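Local coordinates for DNA repair protein rhp9/CRB2 (Schizosaccharomyces pombe, PDB 2FHD) that probably recognises methylated histone H4 through its tandem Tudor domains in DNA repair, at residues N103-L108 with E114-I119; T85-N90 with I96-L101; T27-V32 with A49-V54; K77-V82 with A125-R130. One frame throughout, in Å; residues are numbered along the deposited sequence.

Contact 1. Residues N103-L108 with E114-I119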
loop_
_atom_site.group_PDB
_atom_site.type_symbol
_atom_site.label_atom_id
_atom_site.label_comp_id
_atom_site.label_asym_id
_atom_site.label_seq_id
_atom_site.Cartn_x
_atom_site.Cartn_y
_atom_site.Cartn_z
ATOM N N ASN A 103 -5.751 26.944 -3.131
ATOM C CA ASN A 103 -7.079 27.284 -2.738
ATOM C C ASN A 103 -7.791 26.149 -2.072
ATOM O O ASN A 103 -7.573 24.983 -2.288
ATOM C CB ASN A 103 -7.978 27.826 -3.897
ATOM C CG ASN A 103 -7.321 28.954 -4.649
ATOM O OD1 ASN A 103 -6.967 29.971 -4.045
ATOM N ND2 ASN A 103 -7.103 28.764 -5.974
ATOM N N ASP A 104 -8.822 26.575 -1.424
ATOM C CA ASP A 104 -9.530 25.900 -0.412
ATOM C C ASP A 104 -11.031 25.872 -0.673
ATOM O O ASP A 104 -11.738 24.963 -0.244
ATOM C CB ASP A 104 -9.382 26.998 0.680
ATOM C CG ASP A 104 -9.618 26.485 1.871
ATOM O OD1 ASP A 104 -9.484 25.221 1.789
ATOM O OD2 ASP A 104 -10.000 27.218 2.741
HETATM N N MSE A 105 -11.526 26.983 -1.242
HETATM C CA MSE A 105 -12.974 27.257 -1.367
HETATM C C MSE A 105 -13.275 27.558 -2.816
HETATM O O MSE A 105 -12.475 28.137 -3.542
HETATM C CB MSE A 105 -13.435 28.480 -0.526
HETATM C CG MSE A 105 -13.215 28.299 0.995
HETATM SE SE MSE A 105 -14.540 27.015 1.652
HETATM C CE MSE A 105 -13.380 25.692 2.839
ATOM N N VAL A 106 -14.469 27.193 -3.233
ATOM C CA VAL A 106 -14.911 27.655 -4.526
ATOM C C VAL A 106 -16.353 28.187 -4.468
ATOM O O VAL A 106 -17.218 27.600 -3.815
ATOM C CB VAL A 106 -14.724 26.525 -5.596
ATOM C CG1 VAL A 106 -15.526 25.334 -5.231
ATOM C CG2 VAL A 106 -15.050 27.057 -7.013
ATOM N N ILE A 107 -16.595 29.275 -5.161
ATOM C CA ILE A 107 -17.945 29.765 -5.402
ATOM C C ILE A 107 -18.490 29.272 -6.791
ATOM O O ILE A 107 -17.859 29.448 -7.859
ATOM C CB ILE A 107 -17.956 31.335 -5.341
ATOM C CG1 ILE A 107 -17.323 31.854 -4.061
ATOM C CG2 ILE A 107 -19.399 31.898 -5.597
ATOM C CD1 ILE A 107 -16.986 33.423 -4.177
ATOM N N LEU A 108 -19.661 28.650 -6.733
ATOM C CA LEU A 108 -20.379 27.980 -7.817
ATOM C C LEU A 108 -21.707 28.673 -8.084
ATOM O O LEU A 108 -22.355 29.106 -7.139
ATOM C CB LEU A 108 -20.694 26.587 -7.373
ATOM C CG LEU A 108 -19.451 25.733 -7.172
ATOM C CD1 LEU A 108 -19.842 24.299 -6.817
ATOM C CD2 LEU A 108 -18.565 25.771 -8.438
ATOM N N GLU A 114 -25.585 31.728 -6.295
ATOM C CA GLU A 114 -24.231 31.349 -5.925
ATOM C C GLU A 114 -24.249 30.675 -4.575
ATOM O O GLU A 114 -25.079 31.047 -3.683
ATOM C CB GLU A 114 -23.327 32.581 -5.864
ATOM C CG GLU A 114 -23.330 33.325 -7.166
ATOM C CD GLU A 114 -22.359 34.430 -7.211
ATOM O OE1 GLU A 114 -22.151 35.116 -6.218
ATOM O OE2 GLU A 114 -21.770 34.654 -8.265
ATOM N N VAL A 115 -23.325 29.718 -4.437
ATOM C CA VAL A 115 -23.083 28.972 -3.230
ATOM C C VAL A 115 -21.602 28.875 -3.106
ATOM O O VAL A 115 -20.906 28.673 -4.115
ATOM C CB VAL A 115 -23.586 27.488 -3.358
ATOM C CG1 VAL A 115 -23.440 26.729 -1.996
ATOM C CG2 VAL A 115 -24.951 27.463 -3.652
ATOM N N THR A 116 -21.111 28.921 -1.870
ATOM C CA THR A 116 -19.686 28.759 -1.573
ATOM C C THR A 116 -19.475 27.361 -1.003
ATOM O O THR A 116 -20.213 26.966 -0.120
ATOM C CB THR A 116 -19.220 29.772 -0.574
ATOM O OG1 THR A 116 -19.324 31.054 -1.160
ATOM C CG2 THR A 116 -17.765 29.535 -0.180
ATOM N N VAL A 117 -18.507 26.607 -1.530
ATOM C CA VAL A 117 -18.353 25.205 -1.153
ATOM C C VAL A 117 -16.829 24.882 -1.042
ATOM O O VAL A 117 -16.012 25.603 -1.643
ATOM C CB VAL A 117 -19.101 24.427 -2.258
ATOM C CG1 VAL A 117 -18.223 23.535 -3.103
ATOM C CG2 VAL A 117 -20.512 23.875 -1.817
ATOM N N PRO A 118 -16.437 23.871 -0.239
ATOM C CA PRO A 118 -15.020 23.480 -0.254
ATOM C C PRO A 118 -14.624 22.906 -1.610
ATOM O O PRO A 118 -15.399 22.164 -2.206
ATOM C CB PRO A 118 -14.912 22.399 0.818
ATOM C CG PRO A 118 -16.133 22.659 1.773
ATOM C CD PRO A 118 -17.226 23.059 0.721
ATOM N N ILE A 119 -13.446 23.291 -2.098
ATOM C CA ILE A 119 -12.866 22.874 -3.375
ATOM C C ILE A 119 -12.743 21.290 -3.382
ATOM O O ILE A 119 -12.942 20.634 -4.453
ATOM C CB ILE A 119 -11.477 23.659 -3.490
ATOM C CG1 ILE A 119 -11.238 24.493 -4.787
ATOM C CG2 ILE A 119 -10.326 22.870 -3.004
ATOM C CD1 ILE A 119 -11.687 23.868 -5.891
#
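I119 lies against the entry of the opposing strand, meeting N103, D104 and V106 in turn. Its CB rests on D104 O at 3.5 Å. One branch, CG2, turns back to N103 O, also 3.5 Å away, while CG1 passes near M105 O and leads to CD1, which ends 4.0 Å from V106 CB. The backbone anchors this side chain: I119 N donates to D104 O at 3.0 Å, nearly straight at 171° but arriving from above the carbonyl plane. An alanine here would keep CB on D104 O but would probably open a gap beside V106 and strip N103 O of its apolar neighbour CG2. Beyond it the two segments pair as an antiparallel hairpin, with V106 and V117 bonded both ways, as are L108 and V115; V106 N to V117 O is the short one at 2.7 Å. V106 and V117 lie side by side on one face. There V106 CG1 sits between its own backbone N and carbonyl carbon (chi1 61°) and comes within 3.9 Å of V117 CG1; L108 CD1 reaches that same V117 methyl. The other face carries I107, whose CG1 lies 3.6 Å from T116 OG1, the two side chains slanting past each other. In this second Tudor domain strand 105-110 runs between edge strand 113-118 and strand 80-86, and D104 and M105 both face F86 in a classic beta bulge. Behind the hairpin, L108 and V117 meet S72 of strand 69-72, while I119 packs on F62 and L64.

Contact 2. Residues T85-N90 with I96-L101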
loop_
_atom_site.group_PDB
_atom_site.type_symbol
_atom_site.label_atom_id
_atom_site.label_comp_id
_atom_site.label_asym_id
_atom_site.label_seq_id
_atom_site.Cartn_x
_atom_site.Cartn_y
_atom_site.Cartn_z
ATOM N N THR A 85 -12.266 30.826 -7.199
ATOM C CA THR A 85 -11.687 29.999 -6.135
ATOM C C THR A 85 -10.851 30.970 -5.257
ATOM O O THR A 85 -10.342 32.016 -5.762
ATOM C CB THR A 85 -10.707 28.971 -6.737
ATOM O OG1 THR A 85 -9.816 29.730 -7.544
ATOM C CG2 THR A 85 -11.408 27.904 -7.655
ATOM N N PHE A 86 -10.731 30.649 -3.967
ATOM C CA PHE A 86 -9.966 31.439 -3.076
ATOM C C PHE A 86 -9.454 30.603 -1.925
ATOM O O PHE A 86 -9.910 29.485 -1.740
ATOM C CB PHE A 86 -10.791 32.685 -2.626
ATOM C CG PHE A 86 -11.990 32.373 -1.771
ATOM C CD1 PHE A 86 -13.222 32.137 -2.345
ATOM C CD2 PHE A 86 -11.896 32.356 -0.372
ATOM C CE1 PHE A 86 -14.352 31.909 -1.562
ATOM C CE2 PHE A 86 -13.039 32.129 0.432
ATOM C CZ PHE A 86 -14.295 31.864 -0.187
ATOM N N ARG A 87 -8.475 31.138 -1.178
ATOM C CA ARG A 87 -8.036 30.552 0.075
ATOM C C ARG A 87 -8.647 31.249 1.348
ATOM O O ARG A 87 -8.438 32.440 1.614
ATOM C CB ARG A 87 -6.489 30.492 0.103
ATOM C CG ARG A 87 -5.943 29.611 1.224
ATOM C CD ARG A 87 -4.427 29.705 1.358
ATOM N NE ARG A 87 -4.014 28.311 1.445
ATOM C CZ ARG A 87 -3.792 27.619 2.565
ATOM N NH1 ARG A 87 -3.825 28.205 3.779
ATOM N NH2 ARG A 87 -3.451 26.337 2.445
ATOM N N SER A 88 -9.396 30.485 2.126
ATOM C CA SER A 88 -10.157 31.041 3.225
ATOM C C SER A 88 -9.305 31.283 4.454
ATOM O O SER A 88 -9.767 31.851 5.425
ATOM C CB SER A 88 -11.305 30.115 3.652
ATOM O OG SER A 88 -10.772 29.007 4.367
ATOM N N THR A 89 -8.074 30.826 4.460
ATOM C CA THR A 89 -7.350 30.854 5.704
ATOM C C THR A 89 -5.874 30.868 5.484
ATOM O O THR A 89 -5.384 30.553 4.401
ATOM C CB THR A 89 -7.665 29.646 6.574
ATOM O OG1 THR A 89 -7.000 29.833 7.828
ATOM C CG2 THR A 89 -7.115 28.395 5.895
ATOM N N ASN A 90 -5.158 31.263 6.526
ATOM C CA ASN A 90 -3.734 31.324 6.381
ATOM C C ASN A 90 -3.022 30.152 7.067
ATOM O O ASN A 90 -1.844 29.926 6.808
ATOM C CB ASN A 90 -3.165 32.724 6.634
ATOM C CG ASN A 90 -3.270 33.163 8.065
ATOM O OD1 ASN A 90 -2.586 34.102 8.430
ATOM N ND2 ASN A 90 -4.132 32.523 8.885
ATOM N N ILE A 96 -5.720 17.063 0.906
ATOM C CA ILE A 96 -7.067 16.783 0.392
ATOM C C ILE A 96 -8.006 18.036 0.393
ATOM O O ILE A 96 -8.996 18.044 -0.290
ATOM C CB ILE A 96 -7.711 15.495 1.038
ATOM C CG1 ILE A 96 -7.825 15.584 2.549
ATOM C CG2 ILE A 96 -6.798 14.248 0.902
ATOM C CD1 ILE A 96 -8.219 14.203 3.115
ATOM N N ALA A 97 -7.633 19.104 1.091
ATOM C CA ALA A 97 -8.475 20.307 1.265
ATOM C C ALA A 97 -8.218 21.330 0.155
ATOM O O ALA A 97 -9.081 22.143 -0.081
ATOM C CB ALA A 97 -8.241 20.974 2.672
ATOM N N VAL A 98 -7.066 21.252 -0.555
ATOM C CA VAL A 98 -6.655 22.291 -1.537
ATOM C C VAL A 98 -6.597 21.817 -3.002
ATOM O O VAL A 98 -6.647 20.636 -3.276
ATOM C CB VAL A 98 -5.312 22.877 -1.134
ATOM C CG1 VAL A 98 -5.419 23.387 0.243
ATOM C CG2 VAL A 98 -4.145 21.792 -1.192
ATOM N N ASP A 99 -6.481 22.744 -3.953
ATOM C CA ASP A 99 -6.224 22.441 -5.342
ATOM C C ASP A 99 -4.768 22.831 -5.640
ATOM O O ASP A 99 -3.982 23.108 -4.703
ATOM C CB ASP A 99 -7.221 23.217 -6.208
ATOM C CG ASP A 99 -6.998 24.770 -6.178
ATOM O OD1 ASP A 99 -6.100 25.299 -5.440
ATOM O OD2 ASP A 99 -7.704 25.459 -6.957
ATOM N N ALA A 100 -4.411 22.916 -6.926
ATOM C CA ALA A 100 -3.035 23.090 -7.336
ATOM C C ALA A 100 -2.496 24.494 -7.047
ATOM O O ALA A 100 -1.295 24.748 -7.179
ATOM C CB ALA A 100 -2.841 22.745 -8.809
ATOM N N LEU A 101 -3.361 25.424 -6.698
ATOM C CA LEU A 101 -2.845 26.764 -6.358
ATOM C C LEU A 101 -3.004 27.026 -4.844
ATOM O O LEU A 101 -2.836 28.144 -4.359
ATOM C CB LEU A 101 -3.640 27.816 -7.126
ATOM C CG LEU A 101 -3.675 27.750 -8.649
ATOM C CD1 LEU A 101 -4.782 28.682 -9.002
ATOM C CD2 LEU A 101 -2.279 28.231 -9.176
#
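R87 brings the end of its guanidinium close to V98, with NH2 4.2 Å from V98 CG1, the two side chains crossing at a slant. The arginine gets there by a long reach: CG stands opposite the backbone N (chi1 -167°), the chain runs straight through chi2, then bends at chi3 and swings the head toward residues 96-101. Several carbonyls hold it in place. NH1 donates to T89 O at 2.9 Å, with the donor well above the carbonyl plane, and also to E91 O, while NE donates to N102 O. A leucine in place of R87 would probably leave these carbonyls without their donor and free the turn around T89 to shift. At the other end T85 CG2 comes only loosely toward D99 OD2, at 4.5 Å. D99 is occupied on its own side, where OD1 takes L101 N at 3.0 Å in an Asx turn and also accepts N103 N. The two segments, one leaving strand 80-86 and one in the loop before strand 105-110, thus meet lightly within the second Tudor domain. Chemically, the direct contact is little more than van der Waals; the order comes from carbonyls gripping the guanidinium and backbone amides gripping the carboxylate.

Contact 3. Residues T27-V32 with A49-V54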
loop_
_atom_site.group_PDB
_atom_site.type_symbol
_atom_site.label_atom_id
_atom_site.label_comp_id
_atom_site.label_asym_id
_atom_site.label_seq_id
_atom_site.Cartn_x
_atom_site.Cartn_y
_atom_site.Cartn_z
ATOM N N THR A 27 -3.906 13.522 -5.765
ATOM C CA THR A 27 -2.515 13.936 -5.787
ATOM C C THR A 27 -1.719 13.107 -6.815
ATOM O O THR A 27 -1.797 11.866 -6.851
ATOM C CB THR A 27 -1.997 13.704 -4.385
ATOM O OG1 THR A 27 -2.768 14.541 -3.504
ATOM C CG2 THR A 27 -0.496 14.088 -4.218
ATOM N N LEU A 28 -1.017 13.792 -7.713
ATOM C CA LEU A 28 -0.020 13.158 -8.582
ATOM C C LEU A 28 1.181 12.649 -7.718
ATOM O O LEU A 28 1.895 13.444 -7.082
ATOM C CB LEU A 28 0.468 14.137 -9.670
ATOM C CG LEU A 28 1.505 13.647 -10.712
ATOM C CD1 LEU A 28 1.129 12.270 -11.215
ATOM C CD2 LEU A 28 1.784 14.636 -11.878
ATOM N N VAL A 29 1.353 11.336 -7.710
ATOM C CA VAL A 29 2.255 10.664 -6.823
ATOM C C VAL A 29 3.625 10.421 -7.529
ATOM O O VAL A 29 4.700 10.681 -6.952
ATOM C CB VAL A 29 1.593 9.313 -6.289
ATOM C CG1 VAL A 29 2.616 8.499 -5.550
ATOM C CG2 VAL A 29 0.481 9.556 -5.345
ATOM N N ALA A 30 3.594 10.005 -8.799
ATOM C CA ALA A 30 4.778 9.614 -9.519
ATOM C C ALA A 30 4.425 9.338 -10.986
ATOM O O ALA A 30 3.338 8.803 -11.263
ATOM C CB ALA A 30 5.345 8.342 -8.897
ATOM N N PRO A 31 5.399 9.578 -11.916
ATOM C CA PRO A 31 5.305 9.084 -13.285
ATOM C C PRO A 31 5.485 7.556 -13.261
ATOM O O PRO A 31 6.156 6.981 -12.372
ATOM C CB PRO A 31 6.477 9.786 -13.985
ATOM C CG PRO A 31 7.574 9.920 -12.831
ATOM C CD PRO A 31 6.708 10.259 -11.623
ATOM N N VAL A 32 4.867 6.885 -14.212
ATOM C CA VAL A 32 4.954 5.448 -14.339
ATOM C C VAL A 32 5.458 5.129 -15.778
ATOM O O VAL A 32 4.945 5.679 -16.812
ATOM C CB VAL A 32 3.543 4.791 -14.138
ATOM C CG1 VAL A 32 3.568 3.243 -14.229
ATOM C CG2 VAL A 32 2.966 5.182 -12.776
ATOM N N ALA A 49 -7.507 7.905 -0.225
ATOM C CA ALA A 49 -6.262 7.162 -0.351
ATOM C C ALA A 49 -6.171 6.046 -1.388
ATOM O O ALA A 49 -5.139 5.474 -1.536
ATOM C CB ALA A 49 -5.603 6.758 1.061
ATOM N N THR A 50 -7.223 5.743 -2.110
ATOM C CA THR A 50 -7.129 4.866 -3.285
ATOM C C THR A 50 -6.137 5.398 -4.322
ATOM O O THR A 50 -6.125 6.604 -4.655
ATOM C CB THR A 50 -8.471 4.733 -3.974
ATOM O OG1 THR A 50 -9.364 4.130 -3.044
ATOM C CG2 THR A 50 -8.383 3.762 -5.198
HETATM N N MSE A 51 -5.377 4.461 -4.861
HETATM C CA MSE A 51 -4.254 4.659 -5.733
HETATM C C MSE A 51 -4.678 4.193 -7.146
HETATM O O MSE A 51 -5.331 3.148 -7.299
HETATM C CB MSE A 51 -3.176 3.692 -5.211
HETATM C CG MSE A 51 -1.794 4.093 -5.115
HETATM SE SE MSE A 51 -1.292 5.827 -4.379
HETATM C CE MSE A 51 -0.263 5.361 -2.550
ATOM N N SER A 52 -4.274 4.913 -8.190
ATOM C CA SER A 52 -4.613 4.482 -9.526
ATOM C C SER A 52 -3.582 4.962 -10.539
ATOM O O SER A 52 -2.920 5.951 -10.318
ATOM C CB SER A 52 -5.982 5.046 -9.864
ATOM O OG SER A 52 -6.411 4.526 -11.078
ATOM N N THR A 53 -3.419 4.246 -11.637
ATOM C CA THR A 53 -2.494 4.630 -12.712
ATOM C C THR A 53 -3.275 5.049 -13.978
ATOM O O THR A 53 -4.120 4.268 -14.417
ATOM C CB THR A 53 -1.558 3.462 -13.048
ATOM O OG1 THR A 53 -0.835 3.176 -11.857
ATOM C CG2 THR A 53 -0.454 3.888 -14.121
ATOM N N VAL A 54 -3.046 6.244 -14.522
ATOM C CA VAL A 54 -3.925 6.766 -15.574
ATOM C C VAL A 54 -3.049 7.248 -16.696
ATOM O O VAL A 54 -1.862 7.537 -16.471
ATOM C CB VAL A 54 -4.831 7.998 -15.076
ATOM C CG1 VAL A 54 -5.808 7.544 -14.017
ATOM C CG2 VAL A 54 -3.998 9.225 -14.611
#
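V32 holds CG1 opposite its backbone N (chi1 -179°) and T53 does the same with CG2, while V32 CG2 stands opposite its own carbonyl carbon; these settings send the methyls toward each other. V32 and T53 accordingly meet tip to tip, V32 CG2 3.9 Å from T53 CG2, and the threonine methyl lies almost as near V32 CG1, at 4.1 Å. The second meeting is less direct. M51, a selenomethionine, starts out beside 27-32 rather than facing it, and its bent chain brings the selenium to 4.2 Å from V29 CG2. Neither pair belongs to neighbouring strands: in the five-stranded sheet of the first Tudor domain, strand 41-46 lies between strands 23-32 and 51-55. The contact therefore bridges across that middle strand, where M51 also covers K43 and Q45, and V29 touches Q45. V29 and A30 both face K43 in a classic beta bulge, and the touching parts, 29-32 and 51-53, run 33° apart. Y19 of a third subunit packs against both V32 and T53. Because methyl groups and a selenium do the touching, the segments are joined by apolar packing alone, while the backbone bonds of V29, A30 and V32 go to the strand between them.

Contact 4. Residues K77-V82 with A125-R130. With PO4 (phosphate ion), chain K.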
loop_
_atom_site.group_PDB
_atom_site.type_symbol
_atom_site.label_atom_id
_atom_site.label_comp_id
_atom_site.label_asym_id
_atom_site.label_seq_id
_atom_site.Cartn_x
_atom_site.Cartn_y
_atom_site.Cartn_z
ATOM N N LYS A 77 -26.445 16.299 -8.059
ATOM C CA LYS A 77 -25.932 16.145 -9.437
ATOM C C LYS A 77 -26.126 17.443 -10.248
ATOM O O LYS A 77 -25.940 17.451 -11.462
ATOM C CB LYS A 77 -26.644 14.979 -10.142
ATOM C CG LYS A 77 -25.885 13.682 -10.204
ATOM C CD LYS A 77 -26.486 12.521 -9.420
ATOM C CE LYS A 77 -27.985 12.251 -9.735
ATOM N NZ LYS A 77 -28.143 11.515 -11.031
ATOM N N ILE A 78 -26.468 18.529 -9.563
ATOM C CA ILE A 78 -26.780 19.793 -10.176
ATOM C C ILE A 78 -25.488 20.419 -10.689
ATOM O O ILE A 78 -24.554 20.638 -9.940
ATOM C CB ILE A 78 -27.367 20.752 -9.120
ATOM C CG1 ILE A 78 -28.585 20.146 -8.417
ATOM C CG2 ILE A 78 -27.747 22.036 -9.778
ATOM C CD1 ILE A 78 -29.123 21.032 -7.186
ATOM N N LYS A 79 -25.429 20.663 -11.973
ATOM C CA LYS A 79 -24.265 21.253 -12.581
ATOM C C LYS A 79 -24.194 22.752 -12.284
ATOM O O LYS A 79 -25.220 23.411 -12.317
ATOM C CB LYS A 79 -24.270 20.956 -14.101
ATOM C CG LYS A 79 -23.868 19.552 -14.393
ATOM C CD LYS A 79 -23.510 19.309 -15.836
ATOM C CE LYS A 79 -23.168 17.865 -15.983
ATOM N NZ LYS A 79 -22.814 17.466 -17.382
ATOM N N HIS A 80 -22.991 23.276 -12.022
ATOM C CA HIS A 80 -22.775 24.660 -11.656
ATOM C C HIS A 80 -21.669 25.219 -12.509
ATOM O O HIS A 80 -20.946 24.475 -13.023
ATOM C CB HIS A 80 -22.367 24.721 -10.151
ATOM C CG HIS A 80 -23.511 24.473 -9.228
ATOM N ND1 HIS A 80 -24.150 25.487 -8.551
ATOM C CD2 HIS A 80 -24.171 23.333 -8.904
ATOM C CE1 HIS A 80 -25.122 24.982 -7.807
ATOM N NE2 HIS A 80 -25.178 23.681 -8.027
ATOM N N THR A 81 -21.499 26.516 -12.628
ATOM C CA THR A 81 -20.302 27.064 -13.222
ATOM C C THR A 81 -19.446 27.693 -12.083
ATOM O O THR A 81 -19.949 28.157 -11.042
ATOM C CB THR A 81 -20.601 28.106 -14.373
ATOM O OG1 THR A 81 -21.391 29.170 -13.820
ATOM C CG2 THR A 81 -21.467 27.494 -15.389
ATOM N N VAL A 82 -18.143 27.679 -12.289
ATOM C CA VAL A 82 -17.261 28.221 -11.388
ATOM C C VAL A 82 -17.309 29.737 -11.476
ATOM O O VAL A 82 -17.270 30.368 -12.543
ATOM C CB VAL A 82 -15.854 27.659 -11.638
ATOM C CG1 VAL A 82 -14.817 28.413 -10.791
ATOM C CG2 VAL A 82 -15.830 26.075 -11.394
ATOM N N ALA A 125 -17.640 15.876 -14.769
ATOM C CA ALA A 125 -17.992 14.967 -15.791
ATOM C C ALA A 125 -16.913 14.990 -16.869
ATOM O O ALA A 125 -16.465 16.062 -17.297
ATOM C CB ALA A 125 -19.320 15.317 -16.363
ATOM N N PRO A 126 -16.519 13.805 -17.335
ATOM C CA PRO A 126 -15.632 13.796 -18.499
ATOM C C PRO A 126 -16.082 14.714 -19.681
ATOM O O PRO A 126 -15.203 15.305 -20.331
ATOM C CB PRO A 126 -15.622 12.284 -18.913
ATOM C CG PRO A 126 -15.902 11.556 -17.625
ATOM C CD PRO A 126 -16.891 12.430 -16.890
ATOM N N VAL A 127 -17.399 14.819 -20.007
ATOM C CA VAL A 127 -17.786 15.746 -21.115
ATOM C C VAL A 127 -17.489 17.194 -20.789
ATOM O O VAL A 127 -17.256 18.015 -21.644
ATOM C CB VAL A 127 -19.298 15.673 -21.604
ATOM C CG1 VAL A 127 -19.566 14.483 -22.458
ATOM C CG2 VAL A 127 -20.291 15.830 -20.497
ATOM N N ASN A 128 -17.483 17.522 -19.512
ATOM C CA ASN A 128 -17.149 18.872 -19.119
ATOM C C ASN A 128 -15.672 19.114 -19.110
ATOM O O ASN A 128 -15.236 20.174 -19.475
ATOM C CB ASN A 128 -17.797 19.143 -17.802
ATOM C CG ASN A 128 -19.284 19.301 -17.971
ATOM O OD1 ASN A 128 -19.735 20.171 -18.744
ATOM N ND2 ASN A 128 -20.048 18.444 -17.349
ATOM N N ILE A 129 -14.902 18.094 -18.755
ATOM C CA ILE A 129 -13.457 18.156 -18.767
ATOM C C ILE A 129 -12.864 18.385 -20.195
ATOM O O ILE A 129 -11.783 18.965 -20.327
ATOM C CB ILE A 129 -12.796 16.855 -18.088
ATOM C CG1 ILE A 129 -12.825 16.980 -16.571
ATOM C CG2 ILE A 129 -11.330 16.676 -18.603
ATOM C CD1 ILE A 129 -11.767 18.045 -16.022
ATOM N N ARG A 130 -13.561 17.949 -21.243
ATOM C CA ARG A 130 -13.007 18.116 -22.587
ATOM C C ARG A 130 -12.898 19.585 -22.982
ATOM O O ARG A 130 -12.078 19.988 -23.854
ATOM C CB ARG A 130 -13.661 17.189 -23.662
ATOM C CG ARG A 130 -15.112 17.328 -23.864
ATOM C CD ARG A 130 -15.607 16.450 -25.064
ATOM N NE ARG A 130 -15.646 17.226 -26.335
ATOM C CZ ARG A 130 -14.928 16.861 -27.369
ATOM N NH1 ARG A 130 -14.200 15.769 -27.206
ATOM N NH2 ARG A 130 -14.911 17.560 -28.519
HETATM P P PO4 K . -28.460 20.198 -14.307
HETATM O O1 PO4 K . -27.349 19.344 -13.753
HETATM O O2 PO4 K . -29.117 19.403 -15.442
HETATM O O3 PO4 K . -29.520 20.428 -13.227
HETATM O O4 PO4 K . -27.941 21.581 -14.736
#
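K79 and N128 come from opposite directions and meet beside strand 69-72 of the SH3-like second Tudor domain, K79 from near the start of strand 80-86 and N128 from the short helix 126-129. K79 begins with CG opposite its carbonyl carbon (chi1 -76°) and then stays fully extended, which carries its amine to the side-chain amide of N128; NZ stands 4.0 Å from N128 CG. The same amine approaches the start of the helix, with A125 CB at 4.2 Å and V127 CG2 at 4.3 Å. A125 is the N-cap residue, and its O accepts I129 N at 2.9 Å. The charge of K79 finds its stronger partners between subunits: NZ donates to the backbone oxygens of T73 and L75 of a fourth subunit, whose F16 and Y24 also receive the R130 guanidinium in cation-pi contacts. K79 packs along V69 and Q71 as well, and N128 meets V69. At the root of the lysine lies a phosphate ion, probably from the crystallisation liquor, which is also hydrogen-bonded to G76 N of the fourth subunit. Its O1 accepts K79 N at 2.9 Å with an angle of 158°, and the same oxygen lies 3.5 Å from K79 CB.

Overall arrangement
Contact 3 comes first along the chain and is the one in the first Tudor domain; contacts 1, 2 and 4 gather around the second. Contact 4 closes a long loop in which contact 2 and then contact 1 are nested. Strand 80-86 ties these three together, since contacts 2 and 4 both use it and strand 105-110 of contact 1 pairs beside it. The centres of contacts 1 and 2 are 10 Å apart and those of contacts 1 and 4 about 15 Å, and both pairs touch. Contact 3 lies 21 to 25 Å from the others without touching them. Two sheets of like strand order thus stand side by side as the two Tudor domains of the tandem.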